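Local coordinates for protein glucose-1-phosphate uridylyltransferase (Sphingomonas elodea, PDB 2UX8) that probably catalyses the transfer of a uridylyl group from UTP to alpha-D-glucose 1-phosphate, giving UDP-glucose and diphosphate, at residues K16-V21 with I64-R69; P46-A51 with L138-F143; A73-F78 with I108-Q113. All coordinates share one frame; numbering follows the deposited sequence.

In the fold
The three contacts join neighbouring strands and helices of one alpha/beta core. Contact 1 pairs two parallel strands, contact 2 sets the helix that joins them against the pocket loop, and contact 3 packs the next helix on strand 108-112. Centres of contacts 1 and 3 lie about 7 Å apart, and Phe65 N is 2.7 Å from Ala109 O, a probable sheet bond. Contacts 1 and 2 share a probable bond between Val18 O and Leu138 N; contacts 2 and 3 probably share one between Gln49 OE1 and His77 NE2, 2.7 Å apart. Asp142 in contact 2 belongs to the glucose 1-phosphate site. Contact 3 lies away from it, and both it and contact 1 touch a neighbouring subunit.

Contact 1: K16-V21 with I64-R69; sequences KAVFPV and IFVTGR
The parallel pairing of Phe19 with Phe65 lies at the heart of a beta-alpha-beta unit: strands 16-21 and 62-67 are neighbours in the Rossmann-like sheet of this GT-A-type domain, and helix 47-57 connects them. Their axes approach to 4.9 Å. Alternate residues of the first strand do the bonding. Ile64 N donates to Ala17 O at 2.9 Å, and the carbonyl of Ile64 in turn accepts from Phe19 N. One step on, Val66 N donates to Phe19 O at 3.2 Å, and Val66 O receives the N-H of Val21. Phe19 therefore uses both its N-H and its carbonyl, reaching the residues before and after Phe65. Pro20, which has no N-H to give, falls at a position whose nitrogen would not serve this strand pair, and the bonding passes it without a break.

Side chains sort onto two faces. On one, Val18 and Ile64 lie side by side, while Val18 CG1, anti to its backbone nitrogen (chi1 175°), meets Val66 CG1 at 3.7 Å. On the other, the Phe19 and Phe65 rings come together at a slant, with planes 57° apart and centroids 5.2 Å apart. Phe65 CE1 sits above one face of the Phe19 ring, displaced toward its rim, and Ile64 O lies at that ring's edge. Val21 CG2 comes in beside Phe65 CB.

Beyond the strand, Arg69 leaves the sheet altogether to form salt bridges with Asp79 and Glu83 of two different neighbouring subunits. Chemically the division of labour is plain: four backbone bonds pair the strands and fix the parallel register, and the largely apolar side chains are buried on both faces, Phe19, Val21 and Phe65 against helix 47-57, Ile64 and Val66 beside Val111 of strand 108-112.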
loop_
_atom_site.group_PDB
_atom_site.type_symbol
_atom_site.label_atom_id
_atom_site.label_comp_id
_atom_site.label_asym_id
_atom_site.label_seq_id
_atom_site.Cartn_x
_atom_site.Cartn_y
_atom_site.Cartn_z
ATOM N N LYS C 16 23.905 -9.453 -12.596
ATOM C CA LYS C 16 23.062 -9.376 -11.411
ATOM C C LYS C 16 23.627 -8.783 -10.140
ATOM O O LYS C 16 24.778 -9.006 -9.770
ATOM C CB LYS C 16 22.485 -10.758 -11.101
ATOM C CG LYS C 16 21.656 -11.329 -12.228
ATOM C CD LYS C 16 21.106 -12.702 -11.901
ATOM C CE LYS C 16 20.205 -13.188 -13.028
ATOM N NZ LYS C 16 20.103 -14.668 -13.060
ATOM N N ALA C 17 22.767 -8.030 -9.469
ATOM C CA ALA C 17 23.096 -7.372 -8.216
ATOM C C ALA C 17 21.960 -7.568 -7.216
ATOM O O ALA C 17 20.776 -7.527 -7.575
ATOM C CB ALA C 17 23.331 -5.894 -8.453
ATOM N N VAL C 18 22.326 -7.786 -5.957
ATOM C CA VAL C 18 21.347 -7.986 -4.899
ATOM C C VAL C 18 21.383 -6.813 -3.944
ATOM O O VAL C 18 22.446 -6.431 -3.466
ATOM C CB VAL C 18 21.630 -9.275 -4.119
ATOM C CG1 VAL C 18 20.679 -9.398 -2.939
ATOM C CG2 VAL C 18 21.483 -10.461 -5.040
ATOM N N PHE C 19 20.214 -6.240 -3.665
ATOM C CA PHE C 19 20.126 -5.086 -2.771
ATOM C C PHE C 19 19.338 -5.396 -1.517
ATOM O O PHE C 19 18.122 -5.532 -1.570
ATOM C CB PHE C 19 19.445 -3.912 -3.472
ATOM C CG PHE C 19 20.091 -3.504 -4.766
ATOM C CD1 PHE C 19 19.982 -4.299 -5.903
ATOM C CD2 PHE C 19 20.785 -2.310 -4.855
ATOM C CE1 PHE C 19 20.552 -3.897 -7.108
ATOM C CE2 PHE C 19 21.361 -1.900 -6.056
ATOM C CZ PHE C 19 21.243 -2.692 -7.184
ATOM N N PRO C 20 20.018 -5.523 -0.368
ATOM C CA PRO C 20 19.306 -5.819 0.885
ATOM C C PRO C 20 18.588 -4.547 1.316
ATOM O O PRO C 20 19.224 -3.606 1.759
ATOM C CB PRO C 20 20.436 -6.191 1.859
ATOM C CG PRO C 20 21.570 -6.624 0.954
ATOM C CD PRO C 20 21.477 -5.617 -0.182
ATOM N N VAL C 21 17.270 -4.512 1.174
ATOM C CA VAL C 21 16.501 -3.328 1.545
ATOM C C VAL C 21 15.346 -3.656 2.487
ATOM O O VAL C 21 14.248 -3.144 2.320
ATOM C CB VAL C 21 15.904 -2.632 0.285
ATOM C CG1 VAL C 21 17.012 -2.014 -0.554
ATOM C CG2 VAL C 21 15.108 -3.638 -0.540
ATOM N N ILE C 64 17.946 -7.224 -8.077
ATOM C CA ILE C 64 17.013 -8.033 -7.318
ATOM C C ILE C 64 16.988 -7.497 -5.897
ATOM O O ILE C 64 17.973 -7.545 -5.169
ATOM C CB ILE C 64 17.330 -9.572 -7.426
ATOM C CG1 ILE C 64 17.595 -10.170 -6.058
ATOM C CG2 ILE C 64 18.473 -9.828 -8.390
ATOM C CD1 ILE C 64 16.384 -10.834 -5.467
ATOM N N PHE C 65 15.846 -6.909 -5.553
ATOM C CA PHE C 65 15.604 -6.311 -4.238
ATOM C C PHE C 65 15.020 -7.327 -3.276
ATOM O O PHE C 65 14.017 -7.964 -3.586
ATOM C CB PHE C 65 14.579 -5.164 -4.319
ATOM C CG PHE C 65 15.081 -3.907 -4.971
ATOM C CD1 PHE C 65 16.231 -3.899 -5.754
ATOM C CD2 PHE C 65 14.360 -2.724 -4.839
ATOM C CE1 PHE C 65 16.646 -2.735 -6.396
ATOM C CE2 PHE C 65 14.778 -1.553 -5.488
ATOM C CZ PHE C 65 15.919 -1.567 -6.263
ATOM N N VAL C 66 15.640 -7.485 -2.114
ATOM C CA VAL C 66 15.087 -8.379 -1.106
ATOM C C VAL C 66 14.533 -7.407 -0.057
ATOM O O VAL C 66 15.280 -6.811 0.720
ATOM C CB VAL C 66 16.167 -9.373 -0.561
ATOM C CG1 VAL C 66 17.513 -8.944 -0.993
ATOM C CG2 VAL C 66 16.082 -9.504 0.943
ATOM N N THR C 67 13.209 -7.230 -0.094
ATOM C CA THR C 67 12.490 -6.289 0.768
ATOM C C THR C 67 11.822 -6.769 2.035
ATOM O O THR C 67 11.795 -7.953 2.366
ATOM C CB THR C 67 11.383 -5.567 0.002
ATOM O OG1 THR C 67 10.830 -6.459 -0.968
ATOM C CG2 THR C 67 11.904 -4.322 -0.664
ATOM N N GLY C 68 11.253 -5.787 2.723
ATOM C CA GLY C 68 10.544 -6.022 3.959
ATOM C C GLY C 68 9.069 -5.715 3.805
ATOM O O GLY C 68 8.540 -5.608 2.689
ATOM N N ARG C 69 8.413 -5.527 4.941
ATOM C CA ARG C 69 6.995 -5.289 4.954
ATOM C C ARG C 69 6.459 -3.920 4.573
ATOM O O ARG C 69 5.656 -3.842 3.675
ATOM C CB ARG C 69 6.435 -5.730 6.292
ATOM C CG ARG C 69 5.119 -6.420 6.112
ATOM C CD ARG C 69 4.933 -7.520 7.114
ATOM N NE ARG C 69 5.949 -8.550 6.971
ATOM C CZ ARG C 69 6.808 -8.856 7.927
ATOM N NH1 ARG C 69 6.755 -8.200 9.059
ATOM N NH2 ARG C 69 7.698 -9.820 7.771
#

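Contact 2: P46-A51 with L138-F143; sequences PLIQYA and LLPDDF
Tyr50 and Phe143 supply the aromatic part of this contact, a T-shaped pair in which the edge of Phe143 points at the face of Tyr50. The planes stand at 85°, the centroids are 4.7 Å apart, and Phe143 CE1 lies over the middle of the tyrosine ring. With chi1 at -175° the Phe143 side chain swings away from its own backbone nitrogen and onto Tyr50.

Apolar packing centres on Pro140, whose CB lies 4.2 Å from Leu47 CB and 4.2 Å from Ala51 CB, between two side chains one turn apart on the helix. Leu47 CD2 comes within 4.3 Å of Phe143 CD1. A methyl of Leu138, CD2, also rests on the carbonyl oxygen of Ala51.

Polar groups serve other partners. A type I turn is closed by Asp142 N bonding to Leu139 O at 3.0 Å, and Asp141 forms a salt bridge with Lys37. Asp142 OD2 forms a salt bridge with Arg261, and OD1 accepts a hydrogen bond from Gly214 N besides a weak one with O6 of the bound glucose 1-phosphate.

Helix 47-57 thus lies between its neighbours: Phe19 of strand 16-21 touches Ala51, while Val277 of helix 267-279 packs on both Tyr50 and Phe143.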
loop_
_atom_site.group_PDB
_atom_site.type_symbol
_atom_site.label_atom_id
_atom_site.label_comp_id
_atom_site.label_asym_id
_atom_site.label_seq_id
_atom_site.Cartn_x
_atom_site.Cartn_y
_atom_site.Cartn_z
ATOM N N PRO C 46 16.902 9.181 -3.735
ATOM C CA PRO C 46 16.940 8.301 -2.567
ATOM C C PRO C 46 18.162 7.394 -2.625
ATOM O O PRO C 46 18.632 7.058 -3.712
ATOM C CB PRO C 46 15.644 7.512 -2.695
ATOM C CG PRO C 46 15.446 7.430 -4.187
ATOM C CD PRO C 46 15.792 8.820 -4.634
ATOM N N LEU C 47 18.662 6.991 -1.460
ATOM C CA LEU C 47 19.817 6.104 -1.366
ATOM C C LEU C 47 19.832 4.936 -2.362
ATOM O O LEU C 47 20.859 4.695 -2.988
ATOM C CB LEU C 47 19.935 5.573 0.063
ATOM C CG LEU C 47 20.313 6.632 1.099
ATOM C CD1 LEU C 47 20.070 6.108 2.495
ATOM C CD2 LEU C 47 21.770 7.018 0.909
ATOM N N ILE C 48 18.726 4.204 -2.524
ATOM C CA ILE C 48 18.731 3.089 -3.485
ATOM C C ILE C 48 18.936 3.556 -4.909
ATOM O O ILE C 48 19.520 2.827 -5.717
ATOM C CB ILE C 48 17.422 2.294 -3.538
ATOM C CG1 ILE C 48 16.369 2.996 -2.712
ATOM C CG2 ILE C 48 17.660 0.844 -3.159
ATOM C CD1 ILE C 48 15.049 3.028 -3.413
ATOM N N GLN C 49 18.421 4.745 -5.231
ATOM C CA GLN C 49 18.578 5.273 -6.576
ATOM C C GLN C 49 20.075 5.343 -6.881
ATOM O O GLN C 49 20.526 4.820 -7.905
ATOM C CB GLN C 49 17.937 6.651 -6.696
ATOM C CG GLN C 49 17.950 7.199 -8.103
ATOM C CD GLN C 49 17.256 6.286 -9.075
ATOM O OE1 GLN C 49 16.040 6.136 -9.034
ATOM N NE2 GLN C 49 18.028 5.658 -9.960
ATOM N N TYR C 50 20.848 5.952 -5.983
ATOM C CA TYR C 50 22.290 6.048 -6.188
ATOM C C TYR C 50 22.894 4.673 -6.384
ATOM O O TYR C 50 23.717 4.460 -7.279
ATOM C CB TYR C 50 22.976 6.706 -5.000
ATOM C CG TYR C 50 22.803 8.198 -4.960
ATOM C CD1 TYR C 50 21.811 8.777 -4.168
ATOM C CD2 TYR C 50 23.615 9.040 -5.732
ATOM C CE1 TYR C 50 21.624 10.150 -4.141
ATOM C CE2 TYR C 50 23.434 10.422 -5.709
ATOM C CZ TYR C 50 22.429 10.965 -4.907
ATOM O OH TYR C 50 22.209 12.320 -4.853
ATOM N N ALA C 51 22.470 3.744 -5.538
ATOM C CA ALA C 51 22.959 2.384 -5.579
ATOM C C ALA C 51 22.675 1.661 -6.894
ATOM O O ALA C 51 23.554 0.959 -7.415
ATOM C CB ALA C 51 22.379 1.608 -4.416
ATOM N N LEU C 138 24.969 -4.711 -2.899
ATOM C CA LEU C 138 25.175 -3.316 -2.533
ATOM C C LEU C 138 24.288 -2.897 -1.372
ATOM O O LEU C 138 23.072 -3.081 -1.391
ATOM C CB LEU C 138 24.920 -2.391 -3.736
ATOM C CG LEU C 138 25.715 -2.648 -5.024
ATOM C CD1 LEU C 138 25.091 -3.791 -5.796
ATOM C CD2 LEU C 138 25.733 -1.401 -5.883
ATOM N N LEU C 139 24.920 -2.335 -0.353
ATOM C CA LEU C 139 24.202 -1.863 0.805
ATOM C C LEU C 139 24.085 -0.352 0.617
ATOM O O LEU C 139 25.053 0.382 0.806
ATOM C CB LEU C 139 24.995 -2.195 2.072
ATOM C CG LEU C 139 25.694 -3.560 2.170
ATOM C CD1 LEU C 139 26.240 -3.742 3.594
ATOM C CD2 LEU C 139 24.745 -4.682 1.829
ATOM N N PRO C 140 22.896 0.130 0.230
ATOM C CA PRO C 140 22.662 1.563 0.010
ATOM C C PRO C 140 23.051 2.551 1.118
ATOM O O PRO C 140 23.326 3.712 0.825
ATOM C CB PRO C 140 21.179 1.625 -0.370
ATOM C CG PRO C 140 20.614 0.312 0.114
ATOM C CD PRO C 140 21.709 -0.661 -0.129
ATOM N N ASP C 141 23.086 2.115 2.373
ATOM C CA ASP C 141 23.485 3.013 3.460
ATOM C C ASP C 141 24.915 3.506 3.253
ATOM O O ASP C 141 25.292 4.565 3.751
ATOM C CB ASP C 141 23.400 2.319 4.814
ATOM C CG ASP C 141 22.081 2.572 5.519
ATOM O OD1 ASP C 141 21.181 3.188 4.913
ATOM O OD2 ASP C 141 21.946 2.146 6.684
ATOM N N ASP C 142 25.716 2.721 2.541
ATOM C CA ASP C 142 27.086 3.115 2.250
ATOM C C ASP C 142 27.062 3.928 0.956
ATOM O O ASP C 142 27.109 3.388 -0.155
ATOM C CB ASP C 142 27.987 1.881 2.128
ATOM C CG ASP C 142 28.499 1.408 3.479
ATOM O OD1 ASP C 142 28.859 0.224 3.621
ATOM O OD2 ASP C 142 28.547 2.237 4.409
ATOM N N PHE C 143 26.948 5.241 1.131
ATOM C CA PHE C 143 26.896 6.178 0.027
ATOM C C PHE C 143 28.326 6.339 -0.505
ATOM O O PHE C 143 29.214 6.858 0.182
ATOM C CB PHE C 143 26.323 7.506 0.537
ATOM C CG PHE C 143 26.109 8.523 -0.533
ATOM C CD1 PHE C 143 25.089 8.376 -1.457
ATOM C CD2 PHE C 143 26.987 9.597 -0.667
ATOM C CE1 PHE C 143 24.952 9.282 -2.509
ATOM C CE2 PHE C 143 26.856 10.502 -1.715
ATOM C CZ PHE C 143 25.839 10.344 -2.637
#

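Contact 3: A73-F78 with I108-Q113; sequences ALEDHF and IAYVRQ
Ile108 opens the strand by sending its CD1 against Phe78, near the C-terminal end of helix 72-77. CG1 lies anti to the carbonyl carbon (chi1 -65°) and the chain is extended beyond it, which carries CD1 to 3.7 Å from Phe78 CB and 3.7 Å from Phe78 CD2. The two side chains meet at roughly a right angle. On Phe78 itself, His77 CD2 sits over the centre of the ring.

The backbone of Ala109 ties the strand to strand 62-67 and, with Tyr110 and Val111, pairs antiparallel with a strand of the second subunit.

Tyr110 makes the largest share of the contact. Glu75 CG is modelled over its ring face, set toward the rim, which would fit a CH-pi contact, though the spacing is too short to be trusted. Farther out, the carboxylate lies at 31° to the ring plane, with Glu75 OE2 4.0 Å from Tyr110 CD1. The hydroxyl end reaches the backbone of the helix near Glu75, with Tyr110 OH 4.1 Å from Phe78 CB. Phe65 of the adjoining strand adds a third ring, meeting both Tyr110 and Phe78.

Arg112 extends across the subunit boundary, forming salt bridges with Asp76 and Asp79 of the second subunit; in return Glu75 OE2 pairs with Arg112 of that subunit. The glutamate thus has its methylene over a ring of its own chain and its charge held by a neighbour.

Gln113 ends the run against helix 119-125. A helix laid over one face of the parallel part of a mixed sheet, here on the outermost parallel strand, is the standard layering of a Rossmann-like alpha/beta domain, and in this enzyme the sheet continues into a second subunit.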
loop_
_atom_site.group_PDB
_atom_site.type_symbol
_atom_site.label_atom_id
_atom_site.label_comp_id
_atom_site.label_asym_id
_atom_site.label_seq_id
_atom_site.Cartn_x
_atom_site.Cartn_y
_atom_site.Cartn_z
ATOM N N ALA C 73 7.063 1.958 -1.374
ATOM C CA ALA C 73 7.689 3.109 -2.005
ATOM C C ALA C 73 8.879 2.698 -2.868
ATOM O O ALA C 73 9.087 3.228 -3.957
ATOM C CB ALA C 73 8.130 4.095 -0.939
ATOM N N LEU C 74 9.657 1.745 -2.379
ATOM C CA LEU C 74 10.810 1.281 -3.116
ATOM C C LEU C 74 10.371 0.686 -4.427
ATOM O O LEU C 74 11.059 0.800 -5.435
ATOM C CB LEU C 74 11.555 0.218 -2.318
ATOM C CG LEU C 74 12.969 0.590 -1.888
ATOM C CD1 LEU C 74 12.984 1.027 -0.438
ATOM C CD2 LEU C 74 13.853 -0.616 -2.073
ATOM N N GLU C 75 9.213 0.045 -4.404
ATOM C CA GLU C 75 8.687 -0.603 -5.592
ATOM C C GLU C 75 8.108 0.401 -6.584
ATOM O O GLU C 75 8.348 0.321 -7.789
ATOM C CB GLU C 75 7.624 -1.604 -5.175
ATOM C CG GLU C 75 7.599 -2.839 -6.024
ATOM C CD GLU C 75 6.799 -3.940 -5.390
ATOM O OE1 GLU C 75 6.735 -3.958 -4.141
ATOM O OE2 GLU C 75 6.252 -4.788 -6.130
ATOM N N ASP C 76 7.352 1.355 -6.060
ATOM C CA ASP C 76 6.733 2.361 -6.898
ATOM C C ASP C 76 7.752 3.291 -7.525
ATOM O O ASP C 76 7.585 3.739 -8.663
ATOM C CB ASP C 76 5.732 3.166 -6.084
ATOM C CG ASP C 76 4.602 2.314 -5.566
ATOM O OD1 ASP C 76 4.206 1.373 -6.278
ATOM O OD2 ASP C 76 4.100 2.585 -4.458
ATOM N N HIS C 77 8.812 3.569 -6.779
ATOM C CA HIS C 77 9.852 4.452 -7.262
ATOM C C HIS C 77 10.458 3.993 -8.589
ATOM O O HIS C 77 10.847 4.821 -9.407
ATOM C CB HIS C 77 10.961 4.576 -6.222
ATOM C CG HIS C 77 12.071 5.480 -6.648
ATOM N ND1 HIS C 77 12.003 6.851 -6.521
ATOM C CD2 HIS C 77 13.249 5.215 -7.260
ATOM C CE1 HIS C 77 13.092 7.393 -7.038
ATOM N NE2 HIS C 77 13.862 6.422 -7.495
ATOM N N PHE C 78 10.534 2.682 -8.801
ATOM C CA PHE C 78 11.129 2.167 -10.024
ATOM C C PHE C 78 10.127 1.696 -11.057
ATOM O O PHE C 78 10.426 0.843 -11.887
ATOM C CB PHE C 78 12.109 1.035 -9.707
ATOM C CG PHE C 78 13.310 1.478 -8.925
ATOM C CD1 PHE C 78 13.307 1.449 -7.538
ATOM C CD2 PHE C 78 14.442 1.957 -9.582
ATOM C CE1 PHE C 78 14.418 1.895 -6.805
ATOM C CE2 PHE C 78 15.552 2.404 -8.866
ATOM C CZ PHE C 78 15.540 2.373 -7.471
ATOM N N ILE C 108 14.067 -5.581 -12.668
ATOM C CA ILE C 108 14.035 -5.352 -11.236
ATOM C C ILE C 108 13.054 -6.341 -10.645
ATOM O O ILE C 108 11.875 -6.307 -10.960
ATOM C CB ILE C 108 13.588 -3.937 -10.883
ATOM C CG1 ILE C 108 14.627 -2.927 -11.400
ATOM C CG2 ILE C 108 13.403 -3.831 -9.379
ATOM C CD1 ILE C 108 14.523 -1.547 -10.800
ATOM N N ALA C 109 13.555 -7.238 -9.803
ATOM C CA ALA C 109 12.717 -8.250 -9.187
ATOM C C ALA C 109 12.726 -8.069 -7.680
ATOM O O ALA C 109 13.734 -7.657 -7.108
ATOM C CB ALA C 109 13.223 -9.627 -9.560
ATOM N N TYR C 110 11.591 -8.361 -7.046
ATOM C CA TYR C 110 11.456 -8.237 -5.596
ATOM C C TYR C 110 11.114 -9.564 -4.942
ATOM O O TYR C 110 10.359 -10.363 -5.500
ATOM C CB TYR C 110 10.335 -7.266 -5.209
ATOM C CG TYR C 110 10.398 -5.912 -5.846
ATOM C CD1 TYR C 110 9.974 -5.719 -7.155
ATOM C CD2 TYR C 110 10.886 -4.815 -5.140
ATOM C CE1 TYR C 110 10.039 -4.452 -7.755
ATOM C CE2 TYR C 110 10.956 -3.545 -5.724
ATOM C CZ TYR C 110 10.531 -3.370 -7.031
ATOM O OH TYR C 110 10.583 -2.116 -7.604
ATOM N N VAL C 111 11.670 -9.788 -3.756
ATOM C CA VAL C 111 11.372 -10.982 -2.983
ATOM C C VAL C 111 11.322 -10.553 -1.533
ATOM O O VAL C 111 12.187 -9.815 -1.067
ATOM C CB VAL C 111 12.421 -12.087 -3.150
ATOM C CG1 VAL C 111 12.452 -12.521 -4.588
ATOM C CG2 VAL C 111 13.785 -11.614 -2.684
ATOM N N ARG C 112 10.288 -10.993 -0.825
ATOM C CA ARG C 112 10.117 -10.637 0.576
ATOM C C ARG C 112 11.008 -11.474 1.476
ATOM O O ARG C 112 11.068 -12.696 1.348
ATOM C CB ARG C 112 8.653 -10.817 0.981
ATOM C CG ARG C 112 7.698 -9.943 0.201
ATOM C CD ARG C 112 7.840 -8.482 0.596
ATOM N NE ARG C 112 6.800 -8.069 1.535
ATOM C CZ ARG C 112 5.720 -7.366 1.198
ATOM N NH1 ARG C 112 5.537 -6.990 -0.062
ATOM N NH2 ARG C 112 4.818 -7.044 2.119
ATOM N N GLN C 113 11.697 -10.806 2.389
ATOM C CA GLN C 113 12.600 -11.468 3.315
ATOM C C GLN C 113 11.812 -12.201 4.385
ATOM O O GLN C 113 12.288 -13.182 4.963
ATOM C CB GLN C 113 13.503 -10.441 3.971
ATOM C CG GLN C 113 14.544 -11.049 4.845
ATOM C CD GLN C 113 15.255 -10.019 5.684
ATOM O OE1 GLN C 113 14.629 -9.095 6.213
ATOM N NE2 GLN C 113 16.566 -10.178 5.832
#